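Serine proteinase inhibitor 1 (Myxoma virus, PDB 6BJ5) inhibits serine proteases as a member of the poxvirus branch of the serpin family and is important in the virulence of the virus. Local coordinates at residues P37-I49 against I59-F72. Sequence-based numbering, arbitrary orientation.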
loop_
_atom_site.group_PDB
_atom_site.type_symbol
_atom_site.label_atom_id
_atom_site.label_comp_id
_atom_site.label_asym_id
_atom_site.label_seq_id
_atom_site.Cartn_x
_atom_site.Cartn_y
_atom_site.Cartn_z
ATOM N N PRO A 37 -2.732 0.469 0.967
ATOM C CA PRO A 37 -3.868 1.214 1.531
ATOM C C PRO A 37 -3.557 1.862 2.872
ATOM O O PRO A 37 -4.018 2.977 3.126
ATOM C CB PRO A 37 -4.962 0.145 1.628
ATOM C CG PRO A 37 -4.248 -1.146 1.554
ATOM C CD PRO A 37 -3.083 -0.927 0.680
ATOM N N TYR A 38 -2.814 1.196 3.758
ATOM C CA TYR A 38 -2.465 1.814 5.035
ATOM C C TYR A 38 -1.634 3.072 4.827
ATOM O O TYR A 38 -1.848 4.094 5.487
ATOM C CB TYR A 38 -1.678 0.842 5.884
ATOM C CG TYR A 38 -1.280 1.388 7.231
ATOM C CD1 TYR A 38 -2.197 1.432 8.266
ATOM C CD2 TYR A 38 -0.003 1.868 7.468
ATOM C CE1 TYR A 38 -1.851 1.904 9.507
ATOM C CE2 TYR A 38 0.352 2.360 8.710
ATOM C CZ TYR A 38 -0.586 2.368 9.728
ATOM O OH TYR A 38 -0.287 2.840 10.981
ATOM N N GLY A 39 -0.641 2.999 3.943
ATOM C CA GLY A 39 0.202 4.160 3.689
ATOM C C GLY A 39 -0.571 5.352 3.153
ATOM O O GLY A 39 -0.249 6.502 3.461
ATOM N N LEU A 40 -1.559 5.103 2.291
ATOM C CA LEU A 40 -2.404 6.186 1.797
ATOM C C LEU A 40 -3.235 6.776 2.926
ATOM O O LEU A 40 -3.244 7.989 3.144
ATOM C CB LEU A 40 -3.326 5.669 0.694
ATOM C CG LEU A 40 -4.223 6.740 0.070
ATOM C CD1 LEU A 40 -3.371 7.906 -0.419
ATOM C CD2 LEU A 40 -5.008 6.167 -1.120
ATOM N N THR A 41 -3.927 5.905 3.661
ATOM C CA THR A 41 -4.797 6.296 4.760
ATOM C C THR A 41 -4.041 7.079 5.821
ATOM O O THR A 41 -4.568 8.055 6.374
ATOM C CB THR A 41 -5.432 5.041 5.357
ATOM O OG1 THR A 41 -6.353 4.492 4.404
ATOM C CG2 THR A 41 -6.174 5.359 6.663
ATOM N N SER A 42 -2.817 6.646 6.149
ATOM C CA SER A 42 -2.042 7.366 7.158
ATOM C C SER A 42 -1.691 8.775 6.692
ATOM O O SER A 42 -1.800 9.733 7.466
ATOM C CB SER A 42 -0.783 6.581 7.504
ATOM O OG SER A 42 -1.124 5.280 7.959
ATOM N N ALA A 43 -1.332 8.929 5.417
ATOM C CA ALA A 43 -1.017 10.242 4.865
ATOM C C ALA A 43 -2.229 11.164 4.917
ATOM O O ALA A 43 -2.145 12.299 5.401
ATOM C CB ALA A 43 -0.523 10.084 3.422
ATOM N N LEU A 44 -3.373 10.679 4.420
ATOM C CA LEU A 44 -4.604 11.461 4.432
ATOM C C LEU A 44 -4.998 11.848 5.852
ATOM O O LEU A 44 -5.551 12.934 6.080
ATOM C CB LEU A 44 -5.732 10.665 3.784
ATOM C CG LEU A 44 -5.654 10.300 2.308
ATOM C CD1 LEU A 44 -6.922 9.567 1.884
ATOM C CD2 LEU A 44 -5.472 11.546 1.480
ATOM N N SER A 45 -4.725 10.970 6.819
ATOM C CA SER A 45 -5.081 11.245 8.206
ATOM C C SER A 45 -4.290 12.430 8.756
ATOM O O SER A 45 -4.842 13.284 9.463
ATOM C CB SER A 45 -4.854 9.981 9.035
ATOM O OG SER A 45 -5.203 10.144 10.393
ATOM N N VAL A 46 -3.004 12.517 8.407
ATOM C CA VAL A 46 -2.201 13.691 8.749
ATOM C C VAL A 46 -2.723 14.918 8.017
ATOM O O VAL A 46 -2.962 15.965 8.629
ATOM C CB VAL A 46 -0.720 13.432 8.424
ATOM C CG1 VAL A 46 0.095 14.702 8.609
ATOM C CG2 VAL A 46 -0.175 12.306 9.303
ATOM N N LEU A 47 -2.930 14.804 6.691
ATOM C CA LEU A 47 -3.444 15.917 5.886
ATOM C C LEU A 47 -4.710 16.502 6.479
ATOM O O LEU A 47 -5.025 17.674 6.257
ATOM C CB LEU A 47 -3.746 15.441 4.466
ATOM C CG LEU A 47 -4.217 16.491 3.459
ATOM C CD1 LEU A 47 -3.135 17.509 3.221
ATOM C CD2 LEU A 47 -4.605 15.868 2.141
ATOM N N ARG A 48 -5.421 15.702 7.246
ATOM C CA ARG A 48 -6.709 16.078 7.787
ATOM C C ARG A 48 -6.549 17.030 8.973
ATOM O O ARG A 48 -7.395 17.902 9.191
ATOM C CB ARG A 48 -7.438 14.778 8.116
ATOM C CG ARG A 48 -8.779 14.884 8.650
ATOM C CD ARG A 48 -9.355 13.490 8.802
ATOM N NE ARG A 48 -10.445 13.572 9.755
ATOM C CZ ARG A 48 -11.656 14.015 9.450
ATOM N NH1 ARG A 48 -11.940 14.399 8.197
ATOM N NH2 ARG A 48 -12.569 14.086 10.408
ATOM N N ILE A 49 -5.450 16.908 9.720
ATOM C CA ILE A 49 -5.176 17.810 10.825
ATOM C C ILE A 49 -4.969 19.229 10.323
ATOM O O ILE A 49 -5.147 20.184 11.074
ATOM C CB ILE A 49 -3.931 17.304 11.593
ATOM C CG1 ILE A 49 -4.175 15.895 12.136
ATOM C CG2 ILE A 49 -3.555 18.238 12.727
ATOM C CD1 ILE A 49 -5.310 15.829 13.120
ATOM N N ILE A 59 -12.032 14.392 3.237
ATOM C CA ILE A 59 -10.945 13.508 3.615
ATOM C C ILE A 59 -11.492 12.575 4.678
ATOM O O ILE A 59 -11.167 12.681 5.865
ATOM C CB ILE A 59 -9.709 14.304 4.062
ATOM C CG1 ILE A 59 -9.226 15.170 2.895
ATOM C CG2 ILE A 59 -8.603 13.382 4.541
ATOM C CD1 ILE A 59 -8.550 16.438 3.320
ATOM N N ASP A 60 -12.349 11.663 4.241
ATOM C CA ASP A 60 -13.070 10.744 5.117
ATOM C C ASP A 60 -12.147 9.585 5.505
ATOM O O ASP A 60 -11.980 8.628 4.752
ATOM C CB ASP A 60 -14.340 10.272 4.418
ATOM C CG ASP A 60 -15.412 9.854 5.394
ATOM O OD1 ASP A 60 -15.073 9.228 6.420
ATOM O OD2 ASP A 60 -16.597 10.184 5.148
ATOM N N VAL A 61 -11.547 9.663 6.688
ATOM C CA VAL A 61 -10.447 8.786 7.090
ATOM C C VAL A 61 -10.458 8.637 8.608
ATOM O O VAL A 61 -10.884 9.572 9.299
ATOM C CB VAL A 61 -9.108 9.344 6.563
ATOM C CG1 VAL A 61 -7.926 8.843 7.353
ATOM C CG2 VAL A 61 -8.923 8.933 5.119
ATOM N N PRO A 62 -10.064 7.486 9.164
ATOM C CA PRO A 62 -9.906 7.374 10.630
ATOM C C PRO A 62 -8.991 8.471 11.184
ATOM O O PRO A 62 -7.904 8.723 10.658
ATOM C CB PRO A 62 -9.283 5.982 10.815
ATOM C CG PRO A 62 -9.717 5.192 9.566
ATOM C CD PRO A 62 -9.838 6.207 8.454
ATOM N N GLU A 63 -9.414 9.129 12.268
ATOM C CA GLU A 63 -8.516 10.125 12.838
ATOM C C GLU A 63 -7.307 9.513 13.525
ATOM O O GLU A 63 -6.289 10.197 13.678
ATOM C CB GLU A 63 -9.264 11.005 13.830
ATOM C CG GLU A 63 -10.459 11.725 13.249
ATOM C CD GLU A 63 -10.836 12.950 14.068
ATOM O OE1 GLU A 63 -10.078 13.287 15.013
ATOM O OE2 GLU A 63 -11.881 13.572 13.766
ATOM N N SER A 64 -7.389 8.252 13.934
ATOM C CA SER A 64 -6.263 7.541 14.526
ATOM C C SER A 64 -6.053 6.296 13.688
ATOM O O SER A 64 -6.989 5.511 13.501
ATOM C CB SER A 64 -6.506 7.185 15.996
ATOM O OG SER A 64 -5.551 6.237 16.441
ATOM N N VAL A 65 -4.854 6.110 13.185
ATOM C CA VAL A 65 -4.539 4.873 12.486
ATOM C C VAL A 65 -3.843 3.929 13.449
ATOM O O VAL A 65 -3.098 4.357 14.340
ATOM C CB VAL A 65 -3.685 5.125 11.228
ATOM C CG1 VAL A 65 -4.398 6.115 10.287
ATOM C CG2 VAL A 65 -2.254 5.579 11.608
ATOM N N VAL A 66 -4.116 2.636 13.282
ATOM C CA VAL A 66 -3.451 1.635 14.087
ATOM C C VAL A 66 -1.953 1.776 13.888
ATOM O O VAL A 66 -1.477 2.202 12.828
ATOM C CB VAL A 66 -3.947 0.233 13.692
ATOM C CG1 VAL A 66 -3.129 -0.886 14.380
ATOM C CG2 VAL A 66 -5.431 0.107 13.997
ATOM N N GLU A 67 -1.206 1.461 14.934
ATOM C CA GLU A 67 0.234 1.347 14.842
ATOM C C GLU A 67 0.670 0.191 15.726
ATOM O O GLU A 67 0.082 -0.055 16.783
ATOM C CB GLU A 67 0.918 2.661 15.233
ATOM C CG GLU A 67 1.281 3.520 14.027
ATOM C CD GLU A 67 1.191 5.012 14.304
ATOM O OE1 GLU A 67 0.638 5.389 15.365
ATOM O OE2 GLU A 67 1.666 5.805 13.452
ATOM N N ASP A 68 1.671 -0.542 15.257
ATOM C CA ASP A 68 2.248 -1.662 15.988
ATOM C C ASP A 68 3.687 -1.742 15.515
ATOM O O ASP A 68 3.929 -1.976 14.332
ATOM C CB ASP A 68 1.485 -2.960 15.706
ATOM C CG ASP A 68 2.068 -4.170 16.432
ATOM O OD1 ASP A 68 3.240 -4.133 16.867
ATOM O OD2 ASP A 68 1.339 -5.179 16.563
ATOM N N SER A 69 4.635 -1.583 16.433
ATOM C CA SER A 69 6.029 -1.424 16.035
ATOM C C SER A 69 6.764 -2.735 15.730
ATOM O O SER A 69 7.788 -2.685 15.037
ATOM C CB SER A 69 6.781 -0.638 17.111
ATOM O OG SER A 69 6.282 0.687 17.216
ATOM N N ASP A 70 6.302 -3.897 16.221
ATOM C CA ASP A 70 6.962 -5.149 15.836
ATOM C C ASP A 70 6.498 -5.612 14.463
ATOM O O ASP A 70 7.293 -6.124 13.663
ATOM C CB ASP A 70 6.683 -6.289 16.824
ATOM C CG ASP A 70 6.895 -5.911 18.277
ATOM O OD1 ASP A 70 8.043 -5.562 18.623
ATOM O OD2 ASP A 70 5.955 -6.036 19.089
ATOM N N ALA A 71 5.214 -5.406 14.164
ATOM C CA ALA A 71 4.611 -5.929 12.951
ATOM C C ALA A 71 4.996 -5.121 11.719
ATOM O O ALA A 71 5.175 -5.702 10.640
ATOM C CB ALA A 71 3.096 -5.958 13.134
ATOM N N PHE A 72 5.155 -3.802 11.855
ATOM C CA PHE A 72 5.531 -2.939 10.743
ATOM C C PHE A 72 5.972 -1.585 11.279
ATOM O O PHE A 72 5.395 -1.073 12.238
ATOM C CB PHE A 72 4.370 -2.767 9.757
ATOM C CG PHE A 72 3.165 -2.107 10.350
ATOM C CD1 PHE A 72 2.934 -0.751 10.149
ATOM C CD2 PHE A 72 2.243 -2.849 11.082
ATOM C CE1 PHE A 72 1.806 -0.134 10.681
ATOM C CE2 PHE A 72 1.118 -2.250 11.631
ATOM C CZ PHE A 72 0.895 -0.880 11.428
HETATM O O HOH W 1 0.880 5.701 10.464
#
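I59 packs on L44, V61 on L44 and S45, and V65 on T41, a row of aliphatic branches along helix 37-49 that forms the close-packed part of the contact. CG2 of I59 lies 3.4 Å from the carbonyl oxygen of L44. V61 spreads its two methyls over neighbouring residues: CG1 reaches CB of S45 at 3.7 Å, while CG2 meets CD1 of L44. CG1 of V65 lies 4.1 Å from CG2 of T41. Within this apolar row S45 places OG anti to its backbone N (chi1 -179°), from where it donates to the carbonyl oxygen of P62 at 3.1 Å, within the carbonyl plane. At the start of the helix the edge of F72 points at the face of the Y38 ring, a T-shaped pair with planes at 79° and centroids 5.1 Å apart. S42 and L47 also touch strand 142-153 of the large serpin sheet.

Toward solvent the polar bonds loosen. R48 lies along the loop, its CB against CG2 of I59; NH1 bonds weakly to O of I59, and NH2 forms a long salt bridge of 3.5 Å to OE2 of exposed E63. A water joins the buried Y38 hydroxyl to OE2 of exposed, poorly ordered E67. The loop leading into strand 73-81 is thus held chiefly by apolar packing and one buried serine bond, the long R48–E63 pair probably contributing little.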